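Long-range contact in iron aquisition yersiniabactin synthesis enzyme, YbtT (Escherichia coli, PDB 6BA9), which is a low-specificity type II thioesterase that maintains production of the metallophore yersiniabactin, probably by hydrolysing thioesters on the assembly line: residues A[6-20]-A[33-46]. The protein carries 1 engineered substitution. Numbering follows the deposited sequence.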
ATOM      1  N   LEU A   6      -4.112 -10.441  10.090  1.00 15.71           N
ATOM      2  CA  LEU A   6      -5.026  -9.580  10.838  1.00 16.52           C
ATOM      3  C   LEU A   6      -6.398 -10.210  11.006  1.00 20.31           C
ATOM      4  O   LEU A   6      -6.970 -10.164  12.105  1.00 21.54           O
ATOM      5  CB  LEU A   6      -5.187  -8.209  10.166  1.00 17.30           C
ATOM      6  CG  LEU A   6      -3.945  -7.324   9.993  1.00 21.44           C
ATOM      7  CD1 LEU A   6      -4.307  -5.966   9.433  1.00 19.87           C
ATOM      8  CD2 LEU A   6      -3.191  -7.161  11.305  1.00 24.53           C
ATOM      9  N   TRP A   7      -6.954 -10.781   9.942  1.00 18.09           N
ATOM     10  CA  TRP A   7      -8.211 -11.522  10.009  1.00 18.37           C
ATOM     11  C   TRP A   7      -8.009 -12.928   9.470  1.00 21.60           C
ATOM     12  O   TRP A   7      -7.364 -13.109   8.431  1.00 16.89           O
ATOM     13  CB  TRP A   7      -9.338 -10.924   9.143  1.00 17.56           C
ATOM     14  CG  TRP A   7      -9.704  -9.512   9.348  1.00 16.26           C
ATOM     15  CD1 TRP A   7      -9.510  -8.744  10.462  1.00 17.07           C
ATOM     16  CD2 TRP A   7     -10.330  -8.669   8.386  1.00 16.80           C
ATOM     17  NE1 TRP A   7      -9.979  -7.480  10.242  1.00 18.19           N
ATOM     18  CE2 TRP A   7     -10.486  -7.405   8.973  1.00 17.82           C
ATOM     19  CE3 TRP A   7     -10.778  -8.867   7.079  1.00 15.73           C
ATOM     20  CZ2 TRP A   7     -11.067  -6.339   8.299  1.00 16.65           C
ATOM     21  CZ3 TRP A   7     -11.340  -7.808   6.408  1.00 15.84           C
ATOM     22  CH2 TRP A   7     -11.490  -6.557   7.022  1.00 15.10           C
ATOM     23  N   PRO A   8      -8.615 -13.931  10.091  1.00 19.34           N
ATOM     24  CA  PRO A   8      -8.723 -15.230   9.444  1.00 20.38           C
ATOM     25  C   PRO A   8      -9.906 -15.215   8.491  1.00 19.56           C
ATOM     26  O   PRO A   8     -10.832 -14.409   8.620  1.00 22.36           O
ATOM     27  CB  PRO A   8      -9.003 -16.154  10.631  1.00 25.91           C
ATOM     28  CG  PRO A   8      -9.862 -15.309  11.501  1.00 26.04           C
ATOM     29  CD  PRO A   8      -9.345 -13.901  11.373  1.00 24.33           C
ATOM     30  N   ALA A   9      -9.864 -16.107   7.508  1.00 21.54           N
ATOM     31  CA  ALA A   9     -11.024 -16.269   6.655  1.00 21.34           C
ATOM     32  C   ALA A   9     -12.197 -16.757   7.495  1.00 23.58           C
ATOM     33  O   ALA A   9     -12.022 -17.471   8.488  1.00 23.72           O
ATOM     34  CB  ALA A   9     -10.732 -17.284   5.551  1.00 25.97           C
ATOM     35  N   ARG A  10     -13.402 -16.358   7.105  1.00 20.46           N
ATOM     36  CA  ARG A  10     -14.587 -16.870   7.780  1.00 23.69           C
ATOM     37  C   ARG A  10     -15.679 -17.177   6.769  1.00 21.59           C
ATOM     38  O   ARG A  10     -15.607 -16.823   5.585  1.00 21.24           O
ATOM     39  CB  ARG A  10     -15.104 -15.916   8.862  1.00 23.53           C
ATOM     40  CG  ARG A  10     -15.714 -14.650   8.327  1.00 21.85           C
ATOM     41  CD  ARG A  10     -16.245 -13.786   9.458  1.00 21.14           C
ATOM     42  NE  ARG A  10     -16.908 -12.584   8.987  1.00 19.55           N
ATOM     43  CZ  ARG A  10     -17.257 -11.575   9.779  1.00 22.14           C
ATOM     44  NH1 ARG A  10     -16.992 -11.627  11.077  1.00 23.78           N
ATOM     45  NH2 ARG A  10     -17.859 -10.510   9.280  1.00 25.36           N
ATOM     46  N   ASN A  11     -16.712 -17.853   7.270  1.00 24.13           N
ATOM     47  CA  ASN A  11     -17.906 -18.165   6.499  1.00 20.85           C
ATOM     48  C   ASN A  11     -17.602 -18.994   5.252  1.00 21.79           C
ATOM     49  O   ASN A  11     -18.311 -18.892   4.258  1.00 25.11           O
ATOM     50  CB  ASN A  11     -18.707 -16.915   6.149  1.00 20.15           C
ATOM     51  CG  ASN A  11     -19.247 -16.217   7.368  1.00 19.58           C
ATOM     52  OD1 ASN A  11     -19.417 -16.833   8.418  1.00 22.30           O
ATOM     53  ND2 ASN A  11     -19.510 -14.925   7.244  1.00 19.71           N
ATOM     54  N   GLY A  12     -16.554 -19.817   5.313  1.00 25.96           N
ATOM     55  CA  GLY A  12     -16.145 -20.637   4.189  1.00 27.85           C
ATOM     56  C   GLY A  12     -15.428 -19.900   3.071  1.00 29.07           C
ATOM     57  O   GLY A  12     -15.090 -20.528   2.060  1.00 29.29           O
ATOM     58  N   ASN A  13     -15.180 -18.602   3.217  1.00 25.08           N
ATOM     59  CA  ASN A  13     -14.519 -17.842   2.166  1.00 21.53           C
ATOM     60  C   ASN A  13     -13.086 -18.327   2.013  1.00 20.59           C
ATOM     61  O   ASN A  13     -12.436 -18.712   2.987  1.00 24.97           O
ATOM     62  CB  ASN A  13     -14.525 -16.359   2.523  1.00 21.66           C
ATOM     63  CG  ASN A  13     -14.265 -15.492   1.342  1.00 23.88           C
ATOM     64  OD1 ASN A  13     -13.114 -15.228   0.997  1.00 23.98           O
ATOM     65  ND2 ASN A  13     -15.339 -15.017   0.713  1.00 30.77           N
ATOM     66  N   THR A  14     -12.583 -18.280   0.775  1.00 19.85           N
ATOM     67  CA  THR A  14     -11.239 -18.766   0.474  1.00 21.25           C
ATOM     68  C   THR A  14     -10.285 -17.664   0.030  1.00 18.90           C
ATOM     69  O   THR A  14      -9.091 -17.936  -0.144  1.00 22.19           O
ATOM     70  CB  THR A  14     -11.286 -19.875  -0.592  1.00 21.85           C
ATOM     71  OG1 THR A  14     -11.782 -19.351  -1.828  1.00 24.42           O
ATOM     72  CG2 THR A  14     -12.186 -21.011  -0.127  1.00 28.98           C
ATOM     73  N   ALA A  15     -10.765 -16.437  -0.122  1.00 17.69           N
ATOM     74  CA  ALA A  15      -9.917 -15.365  -0.612  1.00 17.14           C
ATOM     75  C   ALA A  15      -8.957 -14.890   0.475  1.00 15.75           C
ATOM     76  O   ALA A  15      -9.196 -15.044   1.671  1.00 16.83           O
ATOM     77  CB  ALA A  15     -10.765 -14.193  -1.086  1.00 20.00           C
ATOM     78  N   HIS A  16      -7.836 -14.318   0.027  1.00 15.12           N
ATOM     79  CA  HIS A  16      -6.814 -13.768   0.912  1.00 13.39           C
ATOM     80  C   HIS A  16      -6.419 -12.402   0.375  1.00 13.98           C
ATOM     81  O   HIS A  16      -5.934 -12.291  -0.757  1.00 14.56           O
ATOM     82  CB  HIS A  16      -5.600 -14.691   0.988  1.00 15.26           C
ATOM     83  CG  HIS A  16      -4.605 -14.315   2.038  1.00 17.02           C
ATOM     84  ND1 HIS A  16      -3.470 -15.065   2.266  1.00 24.64           N
ATOM     85  CD2 HIS A  16      -4.541 -13.269   2.901  1.00 15.17           C
ATOM     86  CE1 HIS A  16      -2.766 -14.513   3.240  1.00 24.50           C
ATOM     87  NE2 HIS A  16      -3.410 -13.438   3.663  1.00 19.74           N
ATOM     88  N   LEU A  17      -6.696 -11.366   1.158  1.00 13.18           N
ATOM     89  CA  LEU A  17      -6.354  -9.984   0.833  1.00 12.28           C
ATOM     90  C   LEU A  17      -5.085  -9.606   1.596  1.00 12.27           C
ATOM     91  O   LEU A  17      -5.016  -9.771   2.816  1.00 13.82           O
ATOM     92  CB  LEU A  17      -7.520  -9.064   1.211  1.00 14.26           C
ATOM     93  CG  LEU A  17      -7.355  -7.557   1.095  1.00 14.62           C
ATOM     94  CD1 LEU A  17      -7.103  -7.123  -0.324  1.00 16.59           C
ATOM     95  CD2 LEU A  17      -8.602  -6.864   1.637  1.00 15.33           C
ATOM     96  N   VAL A  18      -4.071  -9.139   0.865  1.00 11.69           N
ATOM     97  CA  VAL A  18      -2.773  -8.746   1.406  1.00 11.95           C
ATOM     98  C   VAL A  18      -2.608  -7.245   1.207  1.00 12.51           C
ATOM     99  O   VAL A  18      -2.647  -6.754   0.067  1.00 12.02           O
ATOM    100  CB  VAL A  18      -1.646  -9.525   0.716  1.00 12.37           C
ATOM    101  CG1 VAL A  18      -0.262  -9.044   1.180  1.00 14.19           C
ATOM    102  CG2 VAL A  18      -1.786 -11.012   0.988  1.00 12.68           C
ATOM    103  N   MET A  19      -2.445  -6.517   2.310  1.00 11.03           N
ATOM    104  CA  MET A  19      -2.398  -5.066   2.296  1.00 11.21           C
ATOM    105  C   MET A  19      -0.985  -4.555   2.516  1.00 10.79           C
ATOM    106  O   MET A  19      -0.364  -4.866   3.540  1.00 11.52           O
ATOM    107  CB  MET A  19      -3.298  -4.496   3.395  1.00 11.37           C
ATOM    108  CG  MET A  19      -3.255  -2.987   3.510  1.00 11.60           C
ATOM    109  SD  MET A  19      -4.045  -2.185   2.117  1.00 12.95           S
ATOM    110  CE  MET A  19      -3.803  -0.483   2.571  1.00 14.09           C
ATOM    111  N   CYS A  20      -0.523  -3.677   1.628  1.00 11.35           N
ATOM    112  CA  CYS A  20       0.757  -2.987   1.732  1.00 12.41           C
ATOM    113  C   CYS A  20       0.544  -1.601   2.338  1.00 11.16           C
ATOM    114  O   CYS A  20      -0.290  -0.822   1.832  1.00 11.93           O
ATOM    115  CB  CYS A  20       1.373  -2.845   0.341  1.00 10.43           C
ATOM    116  SG  CYS A  20       1.820  -4.438  -0.390  1.00 13.37           S
ATOM    117  N   TRP A  33      -8.445  -1.961  12.176  1.00 18.22           N
ATOM    118  CA  TRP A  33      -8.902  -3.076  11.352  1.00 17.69           C
ATOM    119  C   TRP A  33      -9.040  -4.359  12.158  1.00 18.70           C
ATOM    120  O   TRP A  33      -9.890  -5.199  11.852  1.00 18.99           O
ATOM    121  CB  TRP A  33      -7.936  -3.309  10.189  1.00 17.64           C
ATOM    122  CG  TRP A  33      -8.032  -2.330   9.068  1.00 16.47           C
ATOM    123  CD1 TRP A  33      -8.792  -1.208   9.000  1.00 15.43           C
ATOM    124  CD2 TRP A  33      -7.323  -2.410   7.832  1.00 15.39           C
ATOM    125  NE1 TRP A  33      -8.608  -0.574   7.794  1.00 15.70           N
ATOM    126  CE2 TRP A  33      -7.711  -1.307   7.054  1.00 15.07           C
ATOM    127  CE3 TRP A  33      -6.403  -3.321   7.304  1.00 15.32           C
ATOM    128  CZ2 TRP A  33      -7.208  -1.086   5.773  1.00 16.18           C
ATOM    129  CZ3 TRP A  33      -5.911  -3.103   6.044  1.00 16.29           C
ATOM    130  CH2 TRP A  33      -6.316  -2.001   5.286  1.00 16.35           C
ATOM    131  N   GLN A  34      -8.211  -4.542  13.180  1.00 23.24           N
ATOM    132  CA  GLN A  34      -8.334  -5.722  14.029  1.00 27.54           C
ATOM    133  C   GLN A  34      -9.513  -5.641  14.985  1.00 26.12           C
ATOM    134  O   GLN A  34      -9.939  -6.678  15.509  1.00 34.45           O
ATOM    135  CB  GLN A  34      -7.050  -5.926  14.827  1.00 31.39           C
ATOM    136  CG  GLN A  34      -5.865  -6.219  13.954  1.00 28.63           C
ATOM    137  CD  GLN A  34      -4.590  -6.385  14.749  1.00 36.96           C
ATOM    138  OE1 GLN A  34      -3.892  -5.410  15.040  1.00 38.90           O
ATOM    139  NE2 GLN A  34      -4.281  -7.625  15.114  1.00 41.65           N
ATOM    140  N   ALA A  35     -10.053  -4.449  15.231  1.00 28.31           N
ATOM    141  CA  ALA A  35     -11.192  -4.338  16.130  1.00 30.80           C
ATOM    142  C   ALA A  35     -12.410  -5.061  15.582  1.00 31.58           C
ATOM    143  O   ALA A  35     -13.306  -5.420  16.352  1.00 33.54           O
ATOM    144  CB  ALA A  35     -11.547  -2.869  16.360  1.00 33.18           C
ATOM    145  N   GLU A  36     -12.470  -5.283  14.268  1.00 26.42           N
ATOM    146  CA  GLU A  36     -13.687  -5.815  13.676  1.00 23.04           C
ATOM    147  C   GLU A  36     -13.449  -6.293  12.248  1.00 21.84           C
ATOM    148  O   GLU A  36     -12.955  -5.533  11.417  1.00 23.26           O
ATOM    149  CB  GLU A  36     -14.753  -4.721  13.684  1.00 28.65           C
ATOM    150  CG  GLU A  36     -16.084  -5.147  13.103  1.00 28.01           C
ATOM    151  CD  GLU A  36     -17.128  -4.041  13.123  1.00 37.14           C
ATOM    152  OE1 GLU A  36     -18.316  -4.353  12.903  1.00 34.99           O
ATOM    153  OE2 GLU A  36     -16.765  -2.857  13.344  1.00 40.79           O
ATOM    154  N   GLN A  37     -13.822  -7.534  11.956  1.00 21.99           N
ATOM    155  CA  GLN A  37     -13.680  -8.088  10.616  1.00 19.02           C
ATOM    156  C   GLN A  37     -14.791  -7.558   9.713  1.00 20.15           C
ATOM    157  O   GLN A  37     -15.982  -7.753   9.993  1.00 22.19           O
ATOM    158  CB  GLN A  37     -13.692  -9.611  10.682  1.00 21.39           C
ATOM    159  CG  GLN A  37     -13.556 -10.285   9.342  1.00 22.51           C
ATOM    160  CD  GLN A  37     -12.975 -11.680   9.439  1.00 20.89           C
ATOM    161  OE1 GLN A  37     -12.741 -12.202  10.533  1.00 24.12           O
ATOM    162  NE2 GLN A  37     -12.722 -12.286   8.297  1.00 20.34           N
ATOM    163  N   LEU A  38     -14.410  -6.887   8.625  1.00 16.67           N
ATOM    164  CA  LEU A  38     -15.361  -6.198   7.767  1.00 16.52           C
ATOM    165  C   LEU A  38     -15.645  -6.915   6.448  1.00 17.21           C
ATOM    166  O   LEU A  38     -16.466  -6.433   5.653  1.00 18.54           O
ATOM    167  CB  LEU A  38     -14.879  -4.776   7.492  1.00 17.17           C
ATOM    168  CG  LEU A  38     -14.747  -3.933   8.759  1.00 19.48           C
ATOM    169  CD1 LEU A  38     -14.104  -2.584   8.504  1.00 20.01           C
ATOM    170  CD2 LEU A  38     -16.124  -3.709   9.386  1.00 24.10           C
ATOM    171  N   ALA A  39     -14.997  -8.044   6.201  1.00 17.35           N
ATOM    172  CA  ALA A  39     -15.258  -8.874   5.034  1.00 17.23           C
ATOM    173  C   ALA A  39     -14.774 -10.267   5.384  1.00 16.23           C
ATOM    174  O   ALA A  39     -13.996 -10.443   6.321  1.00 18.10           O
ATOM    175  CB  ALA A  39     -14.541  -8.365   3.777  1.00 19.60           C
ATOM    176  N   ASP A  40     -15.241 -11.265   4.629  1.00 17.38           N
ATOM    177  CA  ASP A  40     -15.009 -12.657   5.014  1.00 16.56           C
ATOM    178  C   ASP A  40     -13.650 -13.226   4.579  1.00 16.25           C
ATOM    179  O   ASP A  40     -13.294 -14.336   5.003  1.00 18.29           O
ATOM    180  CB  ASP A  40     -16.134 -13.527   4.459  1.00 18.39           C
ATOM    181  CG  ASP A  40     -17.475 -13.263   5.145  1.00 21.54           C
ATOM    182  OD1 ASP A  40     -17.525 -12.558   6.173  1.00 18.03           O
ATOM    183  OD2 ASP A  40     -18.478 -13.774   4.623  1.00 21.77           O
ATOM    184  N   CYS A  41     -12.893 -12.510   3.751  1.00 15.66           N
ATOM    185  CA  CYS A  41     -11.589 -12.987   3.330  1.00 15.95           C
ATOM    186  C   CYS A  41     -10.625 -12.974   4.505  1.00 15.28           C
ATOM    187  O   CYS A  41     -10.783 -12.204   5.452  1.00 14.72           O
ATOM    188  CB  CYS A  41     -11.032 -12.054   2.247  1.00 16.33           C
ATOM    189  SG  CYS A  41     -10.992 -10.293   2.689  1.00 17.32           S
ATOM    190  N   ALA A  42      -9.603 -13.824   4.424  1.00 14.69           N
ATOM    191  CA  ALA A  42      -8.416 -13.627   5.237  1.00 14.24           C
ATOM    192  C   ALA A  42      -7.793 -12.295   4.850  1.00 14.43           C
ATOM    193  O   ALA A  42      -7.912 -11.844   3.707  1.00 15.09           O
ATOM    194  CB  ALA A  42      -7.417 -14.761   5.015  1.00 17.31           C
ATOM    195  N   LEU A  43      -7.184 -11.635   5.834  1.00 13.42           N
ATOM    196  CA  LEU A  43      -6.533 -10.346   5.649  1.00 13.16           C
ATOM    197  C   LEU A  43      -5.177 -10.380   6.333  1.00 14.80           C
ATOM    198  O   LEU A  43      -5.081 -10.702   7.524  1.00 15.19           O
ATOM    199  CB  LEU A  43      -7.341  -9.212   6.266  1.00 14.53           C
ATOM    200  CG  LEU A  43      -6.708  -7.817   6.267  1.00 14.04           C
ATOM    201  CD1 LEU A  43      -6.473  -7.279   4.851  1.00 15.13           C
ATOM    202  CD2 LEU A  43      -7.592  -6.835   7.029  1.00 15.85           C
ATOM    203  N   SER A  44      -4.134 -10.045   5.582  1.00 13.53           N
ATOM    204  CA  SER A  44      -2.792  -9.926   6.130  1.00 12.73           C
ATOM    205  C   SER A  44      -2.228  -8.556   5.800  1.00 13.19           C
ATOM    206  O   SER A  44      -2.588  -7.950   4.784  1.00 13.67           O
ATOM    207  CB  SER A  44      -1.880 -11.006   5.588  1.00 14.26           C
ATOM    208  OG  SER A  44      -2.369 -12.314   5.902  1.00 17.78           O
ATOM    209  N   LEU A  45      -1.332  -8.084   6.669  1.00 12.16           N
ATOM    210  CA  LEU A  45      -0.649  -6.808   6.522  1.00 11.93           C
ATOM    211  C   LEU A  45       0.833  -7.073   6.281  1.00 13.14           C
ATOM    212  O   LEU A  45       1.447  -7.909   6.963  1.00 13.57           O
ATOM    213  CB  LEU A  45      -0.809  -5.968   7.803  1.00 12.44           C
ATOM    214  CG  LEU A  45      -0.176  -4.577   7.788  1.00 14.15           C
ATOM    215  CD1 LEU A  45      -0.891  -3.641   6.840  1.00 16.64           C
ATOM    216  CD2 LEU A  45      -0.162  -4.005   9.216  1.00 16.90           C
ATOM    217  N   VAL A  46       1.403  -6.357   5.326  1.00 11.50           N
ATOM    218  CA  VAL A  46       2.824  -6.467   4.994  1.00 11.84           C
ATOM    219  C   VAL A  46       3.617  -5.530   5.904  1.00 11.25           C
ATOM    220  O   VAL A  46       3.262  -4.358   6.057  1.00 13.15           O
ATOM    221  CB  VAL A  46       3.061  -6.118   3.517  1.00 12.81           C
ATOM    222  CG1 VAL A  46       4.532  -6.263   3.159  1.00 14.84           C
ATOM    223  CG2 VAL A  46       2.226  -7.003   2.616  1.00 14.09           C
TER
HETATM  224  O   HOH W   1      -4.664 -13.689   7.575  1.00 26.69           O
HETATM  225  O   HOH W   2     -19.229 -10.675   6.822  1.00 27.06           O
HETATM  226  O   HOH W   3     -18.227 -15.600   2.557  1.00 31.65           O
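Leu43 CD2 sits squarely over the six-membered ring of Trp7, a CH-pi contact 3.5 Å from the centroid, while Gln37 CA and Leu38 N cover the opposite face. Branched Leu43 can spare one methyl for Trp7 and turn CD1 to Leu17. Tryptophan suits this place because its broad ring packs between Leu43 and the loop around Gln37 and Leu38, and NE1 still donates in the ring plane to Trp33 O (2.8 Å, 170°). The bend of Met19 at chi2 (70°) sets its sulfur at the edge of the Trp33 ring, a Met-aromatic contact. Leu6 N and Trp7 N both donate to Leu43 O, a classic beta bulge. On the other face of the sheet, His16 NE2 and Ser44 OG share a 2.7 Å hydrogen bond. At the polar edge Gln37 CG lies over the Arg10 guanidinium, and NE2 donates to Pro8 O and Ala39 O. Long, extended Arg10 reaches Asp40 OD1 in a salt bridge (2.9 Å, 174°); aspartate's second oxygen, OD2, accepts from Asn11 ND2. Backbone bonds and Trp7 packing thus join edge strand 3-7 to the beta-alpha-beta unit of this alpha/beta-hydrolase fold, while Asp40, gripped through both oxygens, probably stays ionised and ties the two loops together.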